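Local coordinates for metallo-beta-lactamase domain-containing protein (Enterococcus faecalis, PDB 2AZ4) that binds two zinc ions in a metallo-beta-lactamase fold and may be an RNA-binding exonuclease, though its function has not been established, at residues E248-N259 and L322-V333; L344-G354 and T373-G381. All blocks are in the same frame, centred on the assembly; numbering follows the deposited sequence.

Contacts 1 and 2 are neighbouring parts of one six-stranded parallel sheet, and their centres lie about 15 Å apart. Strand 256-260 runs between strand 328-331, its partner in contact 1, and strand 344-348, which pairs with strand 373-376 in contact 2. The contacts follow in series along the chain: contact 1 closes before contact 2 opens. They also touch directly. T257 O is probably hydrogen-bonded to I346 N, and R254 NH2 to T373 OG1. Contact 1 lies away from the zinc site, whereas the loops of contact 2 approach it. The chain leaving edge strand 373-376 reaches the site, where G381 O is hydrogen-bonded to ND1 of the zinc ligand H167.

Contact 1: residues E248-N259 and L322-V333; sequences ELENPNRQITFN and LKDKTDYLWQVV
Strands 256-259 and 328-331 run parallel, their axes 4.7 Å apart at the closest and crossing at -32°. T257 pairs with W330 and F258 with Q331. F258 N donates to W330 O at 3.0 Å, and V332 N donates to F258 O at 2.9 Å. Before the strands, R254 N donates to K325 O at 2.7 Å. A water joins P252 O to T326 O.

T257 and W330 lie side by side and point the same way. The CG2 methyl of T257 sits over one face of the indole, 3.5 Å from the centroid of the five-membered ring of W330, in a CH-pi contact. With chi1 at 59°, T257 turns OG1 between its backbone N and carbonyl carbon, which sends CG2 beside the N and over that ring. The amide of Q255 comes to the edge of the indole, steeply turned against it; its OE1 is held by Q340.

I256 and F258 lie on the other face with L329. I256 CG2 touches L329 CD1 at 3.5 Å, and F258 CD2 packs on L329 CG at 3.7 Å, the two side chains crossing at about a right angle. Further on, Q331 NE2 donates to N259 OD1 at 3.0 Å, with the oxygen in the plane of the Q331 amide. Q331 OE1 accepts from E282 N, so both ends of this amide are held.

Both strands are interior to the sheet. Strand 278-282 flanks 328-331, strand 344-348 flanks 256-260, and helix 318-323 packs on W330 through Y318 and L321.

Contact 2: residues L344-G354 and T373-G381; sequences LYIHSDAQPLG and TFVRLACSG
Y345 and F374 lie side by side on one face of the parallel pair 344-348 and 373-376, with F374 CD1 at the edge of the tyrosine ring, 3.9 Å from Y345 CD2. H347 crosses F374 at a slant, its CB 3.4 Å from F374 CE1. The two ring planes are 39° apart. The opposite face carries L344, V375 and I346; L344 CD1 meets V375 CG2. Just past the strand, I346 CG2 lies alongside L377 CB at 3.8 Å.

R376 rises from the same face as F374 and H347 to the loop after strand 344-348. Its chain is extended from CG to NE, and this brings NH1 2.6 Å from L353 O, which lies at the edge of the guanidinium and in its plane. NH2 adds a weak bond to the same oxygen, and Y360 OH also bonds NH1. S348 OG donates to L377 O at 2.9 Å. D349 OD2 takes C379 N on its syn lone pair at 2.9 Å and forms a salt bridge with R267.

Helix 358-369 connects the two strands in a beta-alpha-beta unit and covers F374. Backbone bonds run from Y345 N to T373 O, V375 N to Y345 O, H347 N to V375 O and L377 N to H347 O. S348, D349 and R376 add side-chain-to-backbone bonds. D349 ties the two loops together through C379 N, and R376 ties its strand to the 349-354 loop. The L353 side chain is about 10 Å from a zinc ion. The nearby arginines probably help keep D349 ionised.

Contact 1: residues E248-N259 and L322-V333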
loop_
_atom_site.group_PDB
_atom_site.type_symbol
_atom_site.label_atom_id
_atom_site.label_comp_id
_atom_site.label_asym_id
_atom_site.label_seq_id
_atom_site.Cartn_x
_atom_site.Cartn_y
_atom_site.Cartn_z
ATOM N N GLU A 248 11.634 -10.789 -22.768
ATOM C CA GLU A 248 12.993 -11.318 -22.711
ATOM C C GLU A 248 13.338 -12.185 -23.935
ATOM O O GLU A 248 14.397 -12.025 -24.551
ATOM C CB GLU A 248 13.237 -12.064 -21.406
ATOM C CG GLU A 248 13.283 -11.148 -20.167
ATOM C CD GLU A 248 13.818 -11.871 -18.932
ATOM O OE1 GLU A 248 14.625 -12.806 -19.069
ATOM O OE2 GLU A 248 13.449 -11.501 -17.812
ATOM N N LEU A 249 12.415 -13.063 -24.318
ATOM C CA LEU A 249 12.648 -13.997 -25.435
ATOM C C LEU A 249 12.673 -13.309 -26.788
ATOM O O LEU A 249 13.315 -13.782 -27.722
ATOM C CB LEU A 249 11.605 -15.122 -25.425
ATOM C CG LEU A 249 11.639 -16.012 -24.176
ATOM C CD1 LEU A 249 10.473 -17.026 -24.148
ATOM C CD2 LEU A 249 12.972 -16.701 -24.059
ATOM N N GLU A 250 11.984 -12.187 -26.893
ATOM C CA GLU A 250 12.025 -11.389 -28.117
ATOM C C GLU A 250 13.338 -10.585 -28.205
ATOM O O GLU A 250 13.662 -10.061 -29.267
ATOM C CB GLU A 250 10.855 -10.409 -28.148
ATOM C CG GLU A 250 9.474 -11.039 -28.247
ATOM C CD GLU A 250 8.363 -9.990 -28.262
ATOM O OE1 GLU A 250 8.640 -8.806 -27.968
ATOM O OE2 GLU A 250 7.203 -10.346 -28.571
ATOM N N ASN A 251 14.058 -10.459 -27.087
ATOM C CA ASN A 251 15.294 -9.653 -27.049
ATOM C C ASN A 251 16.498 -10.374 -26.429
ATOM O O ASN A 251 17.019 -9.937 -25.387
ATOM C CB ASN A 251 15.046 -8.306 -26.353
ATOM C CG ASN A 251 14.020 -7.445 -27.087
ATOM O OD1 ASN A 251 14.360 -6.719 -28.018
ATOM N ND2 ASN A 251 12.757 -7.536 -26.671
ATOM N N PRO A 252 16.955 -11.471 -27.077
ATOM C CA PRO A 252 18.058 -12.285 -26.558
ATOM C C PRO A 252 19.448 -11.615 -26.572
ATOM O O PRO A 252 20.359 -12.072 -25.865
ATOM C CB PRO A 252 18.040 -13.524 -27.465
ATOM C CG PRO A 252 17.430 -13.049 -28.740
ATOM C CD PRO A 252 16.423 -12.017 -28.347
ATOM N N ASN A 253 19.599 -10.541 -27.333
ATOM C CA ASN A 253 20.888 -9.850 -27.438
ATOM C C ASN A 253 20.664 -8.357 -27.259
ATOM O O ASN A 253 20.531 -7.604 -28.234
ATOM C CB ASN A 253 21.553 -10.162 -28.794
ATOM C CG ASN A 253 22.966 -9.609 -28.899
ATOM O OD1 ASN A 253 23.592 -9.271 -27.894
ATOM N ND2 ASN A 253 23.481 -9.524 -30.135
ATOM N N ARG A 254 20.574 -7.943 -25.999
ATOM C CA ARG A 254 20.114 -6.624 -25.658
ATOM C C ARG A 254 20.142 -6.469 -24.125
ATOM O O ARG A 254 19.754 -7.375 -23.375
ATOM C CB ARG A 254 18.686 -6.418 -26.182
ATOM C CG ARG A 254 18.164 -4.970 -26.108
ATOM C CD ARG A 254 16.787 -4.852 -26.729
ATOM N NE ARG A 254 16.442 -3.455 -26.982
ATOM C CZ ARG A 254 15.263 -3.011 -27.408
ATOM N NH1 ARG A 254 14.258 -3.838 -27.657
ATOM N NH2 ARG A 254 15.101 -1.717 -27.596
ATOM N N GLN A 255 20.605 -5.327 -23.666
ATOM C CA GLN A 255 20.470 -5.015 -22.258
ATOM C C GLN A 255 18.990 -4.901 -21.933
ATOM O O GLN A 255 18.242 -4.225 -22.646
ATOM C CB GLN A 255 21.204 -3.726 -21.900
ATOM C CG GLN A 255 21.069 -3.347 -20.433
ATOM C CD GLN A 255 22.013 -2.210 -20.058
ATOM O OE1 GLN A 255 21.787 -1.082 -20.432
ATOM N NE2 GLN A 255 23.059 -2.516 -19.307
ATOM N N ILE A 256 18.563 -5.609 -20.890
ATOM C CA ILE A 256 17.187 -5.459 -20.378
ATOM C C ILE A 256 17.203 -5.193 -18.877
ATOM O O ILE A 256 17.819 -5.937 -18.123
ATOM C CB ILE A 256 16.315 -6.703 -20.630
ATOM C CG1 ILE A 256 16.425 -7.152 -22.101
ATOM C CG2 ILE A 256 14.843 -6.392 -20.235
ATOM C CD1 ILE A 256 15.698 -8.460 -22.394
ATOM N N THR A 257 16.493 -4.150 -18.465
ATOM C CA THR A 257 16.421 -3.763 -17.062
ATOM C C THR A 257 14.974 -3.476 -16.707
ATOM O O THR A 257 14.131 -3.330 -17.594
ATOM C CB THR A 257 17.307 -2.521 -16.763
ATOM O OG1 THR A 257 16.880 -1.431 -17.573
ATOM C CG2 THR A 257 18.769 -2.811 -17.077
ATOM N N PHE A 258 14.679 -3.384 -15.419
ATOM C CA PHE A 258 13.319 -3.139 -14.998
ATOM C C PHE A 258 13.335 -2.475 -13.637
ATOM O O PHE A 258 14.389 -2.355 -13.011
ATOM C CB PHE A 258 12.538 -4.466 -14.940
ATOM C CG PHE A 258 12.837 -5.294 -13.713
ATOM C CD1 PHE A 258 11.914 -5.376 -12.684
ATOM C CD2 PHE A 258 14.055 -5.961 -13.580
ATOM C CE1 PHE A 258 12.193 -6.128 -11.537
ATOM C CE2 PHE A 258 14.347 -6.715 -12.431
ATOM C CZ PHE A 258 13.414 -6.801 -11.423
ATOM N N ASN A 259 12.163 -2.068 -13.171
ATOM C CA ASN A 259 11.994 -1.690 -11.773
ATOM C C ASN A 259 10.551 -1.895 -11.371
ATOM O O ASN A 259 9.660 -1.926 -12.230
ATOM C CB ASN A 259 12.479 -0.266 -11.509
ATOM C CG ASN A 259 12.704 0.029 -9.999
ATOM O OD1 ASN A 259 12.787 -0.871 -9.169
ATOM N ND2 ASN A 259 12.801 1.291 -9.669
ATOM N N LEU A 322 26.384 -3.266 -16.192
ATOM C CA LEU A 322 26.317 -2.255 -17.231
ATOM C C LEU A 322 26.757 -2.792 -18.592
ATOM O O LEU A 322 26.267 -2.336 -19.613
ATOM C CB LEU A 322 27.135 -1.020 -16.845
ATOM C CG LEU A 322 26.615 -0.136 -15.720
ATOM C CD1 LEU A 322 27.592 1.008 -15.537
ATOM C CD2 LEU A 322 25.186 0.391 -16.044
ATOM N N LYS A 323 27.645 -3.785 -18.592
ATOM C CA LYS A 323 28.174 -4.369 -19.840
ATOM C C LYS A 323 27.283 -5.468 -20.422
ATOM O O LYS A 323 27.474 -5.874 -21.564
ATOM C CB LYS A 323 29.587 -4.930 -19.611
ATOM C CG LYS A 323 30.632 -3.874 -19.222
ATOM C CD LYS A 323 31.970 -4.541 -18.921
ATOM C CE LYS A 323 32.899 -3.654 -18.088
ATOM N NZ LYS A 323 33.960 -4.485 -17.391
ATOM N N ASP A 324 26.308 -5.948 -19.646
ATOM C CA ASP A 324 25.565 -7.135 -20.051
ATOM C C ASP A 324 24.559 -6.910 -21.193
ATOM O O ASP A 324 23.891 -5.884 -21.255
ATOM C CB ASP A 324 24.868 -7.796 -18.860
ATOM C CG ASP A 324 24.003 -8.969 -19.293
ATOM O OD1 ASP A 324 24.569 -9.994 -19.731
ATOM O OD2 ASP A 324 22.760 -8.845 -19.249
ATOM N N LYS A 325 24.456 -7.899 -22.077
ATOM C CA LYS A 325 23.487 -7.895 -23.163
ATOM C C LYS A 325 22.745 -9.216 -23.286
ATOM O O LYS A 325 21.808 -9.335 -24.078
ATOM C CB LYS A 325 24.181 -7.579 -24.493
ATOM C CG LYS A 325 24.710 -6.159 -24.583
ATOM C CD LYS A 325 25.109 -5.789 -26.014
ATOM C CE LYS A 325 23.902 -5.452 -26.877
ATOM N NZ LYS A 325 24.310 -4.825 -28.172
ATOM N N THR A 326 23.134 -10.213 -22.506
ATOM C CA THR A 326 22.573 -11.550 -22.713
ATOM C C THR A 326 22.153 -12.305 -21.458
ATOM O O THR A 326 21.229 -13.119 -21.522
ATOM C CB THR A 326 23.558 -12.465 -23.482
ATOM O OG1 THR A 326 24.777 -12.584 -22.736
ATOM C CG2 THR A 326 23.849 -11.896 -24.870
ATOM N N ASP A 327 22.829 -12.046 -20.341
ATOM C CA ASP A 327 22.765 -12.935 -19.174
ATOM C C ASP A 327 21.817 -12.483 -18.089
ATOM O O ASP A 327 21.247 -13.323 -17.386
ATOM C CB ASP A 327 24.144 -13.126 -18.539
ATOM C CG ASP A 327 25.084 -13.978 -19.392
ATOM O OD1 ASP A 327 24.816 -14.235 -20.580
ATOM O OD2 ASP A 327 26.126 -14.374 -18.863
ATOM N N TYR A 328 21.662 -11.171 -17.921
ATOM C CA TYR A 328 20.868 -10.688 -16.801
ATOM C C TYR A 328 19.640 -9.878 -17.177
ATOM O O TYR A 328 19.642 -9.135 -18.165
ATOM C CB TYR A 328 21.730 -9.850 -15.850
ATOM C CG TYR A 328 22.952 -10.587 -15.389
ATOM C CD1 TYR A 328 22.844 -11.666 -14.506
ATOM C CD2 TYR A 328 24.219 -10.206 -15.832
ATOM C CE1 TYR A 328 23.971 -12.367 -14.086
ATOM C CE2 TYR A 328 25.361 -10.891 -15.418
ATOM C CZ TYR A 328 25.225 -11.957 -14.546
ATOM O OH TYR A 328 26.331 -12.621 -14.124
ATOM N N LEU A 329 18.611 -10.006 -16.334
ATOM C CA LEU A 329 17.573 -9.018 -16.241
ATOM C C LEU A 329 17.854 -8.367 -14.893
ATOM O O LEU A 329 17.806 -9.038 -13.872
ATOM C CB LEU A 329 16.187 -9.677 -16.252
ATOM C CG LEU A 329 15.037 -8.741 -15.845
ATOM C CD1 LEU A 329 14.668 -7.739 -16.962
ATOM C CD2 LEU A 329 13.804 -9.491 -15.360
ATOM N N TRP A 330 18.178 -7.077 -14.881
ATOM C CA TRP A 330 18.508 -6.425 -13.609
ATOM C C TRP A 330 17.690 -5.194 -13.248
ATOM O O TRP A 330 17.161 -4.507 -14.107
ATOM C CB TRP A 330 20.002 -6.144 -13.476
ATOM C CG TRP A 330 20.653 -5.222 -14.527
ATOM C CD1 TRP A 330 21.082 -5.582 -15.776
ATOM C CD2 TRP A 330 21.017 -3.838 -14.360
ATOM N NE1 TRP A 330 21.670 -4.496 -16.413
ATOM C CE2 TRP A 330 21.632 -3.414 -15.569
ATOM C CE3 TRP A 330 20.857 -2.907 -13.318
ATOM C CZ2 TRP A 330 22.105 -2.095 -15.757
ATOM C CZ3 TRP A 330 21.318 -1.570 -13.512
ATOM C CH2 TRP A 330 21.947 -1.195 -14.716
ATOM N N GLN A 331 17.578 -4.937 -11.953
ATOM C CA GLN A 331 16.726 -3.867 -11.467
ATOM C C GLN A 331 17.518 -2.561 -11.496
ATOM O O GLN A 331 18.487 -2.397 -10.741
ATOM C CB GLN A 331 16.252 -4.189 -10.044
ATOM C CG GLN A 331 15.483 -3.058 -9.324
ATOM C CD GLN A 331 15.190 -3.366 -7.857
ATOM O OE1 GLN A 331 15.824 -4.231 -7.272
ATOM N NE2 GLN A 331 14.228 -2.632 -7.248
ATOM N N VAL A 332 17.119 -1.622 -12.343
ATOM C CA VAL A 332 17.804 -0.307 -12.363
ATOM C C VAL A 332 16.983 0.691 -11.547
ATOM O O VAL A 332 15.765 0.788 -11.726
ATOM C CB VAL A 332 18.061 0.207 -13.808
ATOM C CG1 VAL A 332 16.754 0.274 -14.608
ATOM C CG2 VAL A 332 18.776 1.568 -13.810
ATOM N N VAL A 333 17.649 1.410 -10.639
ATOM C CA VAL A 333 16.968 2.322 -9.708
ATOM C C VAL A 333 17.414 3.798 -9.800
ATOM O O VAL A 333 16.757 4.699 -9.258
ATOM C CB VAL A 333 17.098 1.825 -8.244
ATOM C CG1 VAL A 333 16.447 0.449 -8.093
ATOM C CG2 VAL A 333 18.587 1.788 -7.789
HETATM O O HOH W 1 20.108 -13.840 -23.886
HETATM O O HOH W 2 20.857 -6.946 -19.316
HETATM O O HOH W 3 13.136 2.848 -12.171
#

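Contact 2: residues L344-G354 and T373-G381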
loop_
_atom_site.group_PDB
_atom_site.type_symbol
_atom_site.label_atom_id
_atom_site.label_comp_id
_atom_site.label_asym_id
_atom_site.label_seq_id
_atom_site.Cartn_x
_atom_site.Cartn_y
_atom_site.Cartn_z
ATOM N N LEU A 344 16.435 -1.987 -23.430
ATOM C CA LEU A 344 15.021 -2.083 -23.088
ATOM C C LEU A 344 14.867 -1.877 -21.594
ATOM O O LEU A 344 15.581 -2.482 -20.817
ATOM C CB LEU A 344 14.478 -3.455 -23.491
ATOM C CG LEU A 344 12.999 -3.800 -23.214
ATOM C CD1 LEU A 344 12.048 -2.816 -23.908
ATOM C CD2 LEU A 344 12.718 -5.280 -23.622
ATOM N N TYR A 345 13.958 -0.998 -21.204
ATOM C CA TYR A 345 13.642 -0.789 -19.791
ATOM C C TYR A 345 12.151 -1.037 -19.563
ATOM O O TYR A 345 11.304 -0.467 -20.232
ATOM C CB TYR A 345 14.046 0.619 -19.330
ATOM C CG TYR A 345 13.463 0.986 -17.975
ATOM C CD1 TYR A 345 13.927 0.372 -16.804
ATOM C CD2 TYR A 345 12.431 1.914 -17.864
ATOM C CE1 TYR A 345 13.379 0.697 -15.554
ATOM C CE2 TYR A 345 11.885 2.240 -16.612
ATOM C CZ TYR A 345 12.363 1.621 -15.478
ATOM O OH TYR A 345 11.823 1.925 -14.248
ATOM N N ILE A 346 11.849 -1.886 -18.592
ATOM C CA ILE A 346 10.479 -2.274 -18.300
ATOM C C ILE A 346 10.070 -1.622 -16.996
ATOM O O ILE A 346 10.625 -1.910 -15.941
ATOM C CB ILE A 346 10.331 -3.801 -18.228
ATOM C CG1 ILE A 346 10.707 -4.421 -19.584
ATOM C CG2 ILE A 346 8.904 -4.177 -17.815
ATOM C CD1 ILE A 346 11.221 -5.864 -19.448
ATOM N N HIS A 347 9.118 -0.703 -17.106
ATOM C CA HIS A 347 8.645 0.076 -15.978
ATOM C C HIS A 347 7.397 -0.595 -15.415
ATOM O O HIS A 347 6.330 -0.536 -16.023
ATOM C CB HIS A 347 8.332 1.496 -16.452
ATOM C CG HIS A 347 8.328 2.506 -15.353
ATOM N ND1 HIS A 347 7.231 3.282 -15.057
ATOM C CD2 HIS A 347 9.279 2.838 -14.452
ATOM C CE1 HIS A 347 7.518 4.081 -14.044
ATOM N NE2 HIS A 347 8.752 3.823 -13.652
ATOM N N SER A 348 7.530 -1.245 -14.263
ATOM C CA SER A 348 6.451 -2.085 -13.739
ATOM C C SER A 348 5.960 -1.572 -12.395
ATOM O O SER A 348 6.321 -2.095 -11.319
ATOM C CB SER A 348 6.911 -3.538 -13.627
ATOM O OG SER A 348 5.810 -4.375 -13.347
ATOM N N ASP A 349 5.129 -0.533 -12.470
ATOM C CA ASP A 349 4.582 0.145 -11.297
ATOM C C ASP A 349 5.606 0.764 -10.356
ATOM O O ASP A 349 5.321 1.019 -9.179
ATOM C CB ASP A 349 3.605 -0.770 -10.558
ATOM C CG ASP A 349 2.379 -1.087 -11.405
ATOM O OD1 ASP A 349 1.660 -0.141 -11.766
ATOM O OD2 ASP A 349 2.168 -2.260 -11.737
ATOM N N ALA A 350 6.813 1.006 -10.873
ATOM C CA ALA A 350 7.799 1.781 -10.118
ATOM C C ALA A 350 7.492 3.276 -10.286
ATOM O O ALA A 350 6.755 3.671 -11.198
ATOM C CB ALA A 350 9.208 1.468 -10.588
ATOM N N GLN A 351 8.073 4.093 -9.407
ATOM C CA GLN A 351 8.060 5.559 -9.550
ATOM C C GLN A 351 9.062 6.047 -10.608
ATOM O O GLN A 351 10.060 5.392 -10.824
ATOM C CB GLN A 351 8.338 6.215 -8.197
ATOM C CG GLN A 351 7.352 5.767 -7.135
ATOM C CD GLN A 351 7.429 6.600 -5.884
ATOM O OE1 GLN A 351 8.293 6.377 -5.035
ATOM N NE2 GLN A 351 6.526 7.578 -5.762
ATOM N N PRO A 352 8.754 7.161 -11.325
ATOM C CA PRO A 352 7.496 7.922 -11.260
ATOM C C PRO A 352 6.328 7.104 -11.794
ATOM O O PRO A 352 6.475 6.385 -12.796
ATOM C CB PRO A 352 7.758 9.134 -12.161
ATOM C CG PRO A 352 8.864 8.732 -13.050
ATOM C CD PRO A 352 9.698 7.741 -12.294
ATOM N N LEU A 353 5.177 7.223 -11.148
ATOM C CA LEU A 353 4.057 6.305 -11.395
ATOM C C LEU A 353 3.373 6.514 -12.743
ATOM O O LEU A 353 3.050 5.548 -13.461
ATOM C CB LEU A 353 3.045 6.400 -10.242
ATOM C CG LEU A 353 3.081 5.458 -9.018
ATOM C CD1 LEU A 353 4.363 4.691 -8.814
ATOM C CD2 LEU A 353 2.676 6.147 -7.718
ATOM N N GLY A 354 3.161 7.770 -13.096
ATOM C CA GLY A 354 2.417 8.105 -14.303
ATOM C C GLY A 354 2.411 9.598 -14.511
ATOM O O GLY A 354 3.023 10.352 -13.735
ATOM N N THR A 373 14.264 1.965 -25.280
ATOM C CA THR A 373 12.838 1.648 -25.373
ATOM C C THR A 373 12.191 1.537 -23.977
ATOM O O THR A 373 12.618 0.733 -23.143
ATOM C CB THR A 373 12.586 0.363 -26.163
ATOM O OG1 THR A 373 13.159 0.485 -27.475
ATOM C CG2 THR A 373 11.080 0.073 -26.272
ATOM N N PHE A 374 11.175 2.352 -23.738
ATOM C CA PHE A 374 10.455 2.360 -22.468
ATOM C C PHE A 374 9.175 1.553 -22.645
ATOM O O PHE A 374 8.413 1.777 -23.606
ATOM C CB PHE A 374 10.101 3.790 -22.097
ATOM C CG PHE A 374 9.178 3.919 -20.912
ATOM C CD1 PHE A 374 9.694 4.047 -19.624
ATOM C CD2 PHE A 374 7.801 3.948 -21.082
ATOM C CE1 PHE A 374 8.867 4.188 -18.533
ATOM C CE2 PHE A 374 6.949 4.099 -19.967
ATOM C CZ PHE A 374 7.497 4.217 -18.699
ATOM N N VAL A 375 8.951 0.613 -21.729
ATOM C CA VAL A 375 7.748 -0.204 -21.762
ATOM C C VAL A 375 7.054 -0.132 -20.429
ATOM O O VAL A 375 7.631 -0.478 -19.405
ATOM C CB VAL A 375 8.044 -1.669 -22.169
ATOM C CG1 VAL A 375 6.776 -2.523 -22.077
ATOM C CG2 VAL A 375 8.568 -1.710 -23.589
ATOM N N ARG A 376 5.816 0.347 -20.456
ATOM C CA ARG A 376 4.976 0.352 -19.292
ATOM C C ARG A 376 4.312 -1.018 -19.122
ATOM O O ARG A 376 3.506 -1.456 -19.960
ATOM C CB ARG A 376 3.938 1.464 -19.385
ATOM C CG ARG A 376 3.242 1.727 -18.055
ATOM C CD ARG A 376 2.292 2.909 -18.115
ATOM N NE ARG A 376 1.486 2.934 -16.896
ATOM C CZ ARG A 376 1.852 3.545 -15.771
ATOM N NH1 ARG A 376 3.006 4.206 -15.719
ATOM N NH2 ARG A 376 1.064 3.494 -14.699
ATOM N N LEU A 377 4.678 -1.711 -18.047
ATOM C CA LEU A 377 4.088 -3.022 -17.781
ATOM C C LEU A 377 3.444 -2.963 -16.398
ATOM O O LEU A 377 4.049 -3.353 -15.397
ATOM C CB LEU A 377 5.146 -4.142 -17.907
ATOM C CG LEU A 377 4.689 -5.611 -17.869
ATOM C CD1 LEU A 377 3.913 -6.002 -19.148
ATOM C CD2 LEU A 377 5.896 -6.525 -17.644
ATOM N N ALA A 378 2.227 -2.429 -16.357
ATOM C CA ALA A 378 1.563 -2.118 -15.098
ATOM C C ALA A 378 0.433 -3.093 -14.793
ATOM O O ALA A 378 -0.236 -3.583 -15.692
ATOM C CB ALA A 378 1.034 -0.671 -15.105
ATOM N N CYS A 379 0.223 -3.360 -13.516
ATOM C CA CYS A 379 -0.943 -4.113 -13.085
ATOM C C CYS A 379 -1.440 -3.491 -11.782
ATOM O O CYS A 379 -0.741 -3.522 -10.750
ATOM C CB CYS A 379 -0.578 -5.586 -12.897
ATOM S SG CYS A 379 -1.971 -6.626 -12.394
ATOM N N SER A 380 -2.622 -2.890 -11.840
ATOM C CA SER A 380 -3.189 -2.205 -10.691
ATOM C C SER A 380 -3.304 -3.096 -9.461
ATOM O O SER A 380 -3.682 -4.261 -9.544
ATOM C CB SER A 380 -4.565 -1.619 -11.014
ATOM O OG SER A 380 -5.046 -0.917 -9.876
ATOM N N GLY A 381 -2.991 -2.525 -8.305
ATOM C CA GLY A 381 -3.304 -3.177 -7.053
ATOM C C GLY A 381 -4.791 -3.166 -6.678
ATOM O O GLY A 381 -5.176 -3.834 -5.720
HETATM O O HOH W 4 2.045 2.660 -11.877
#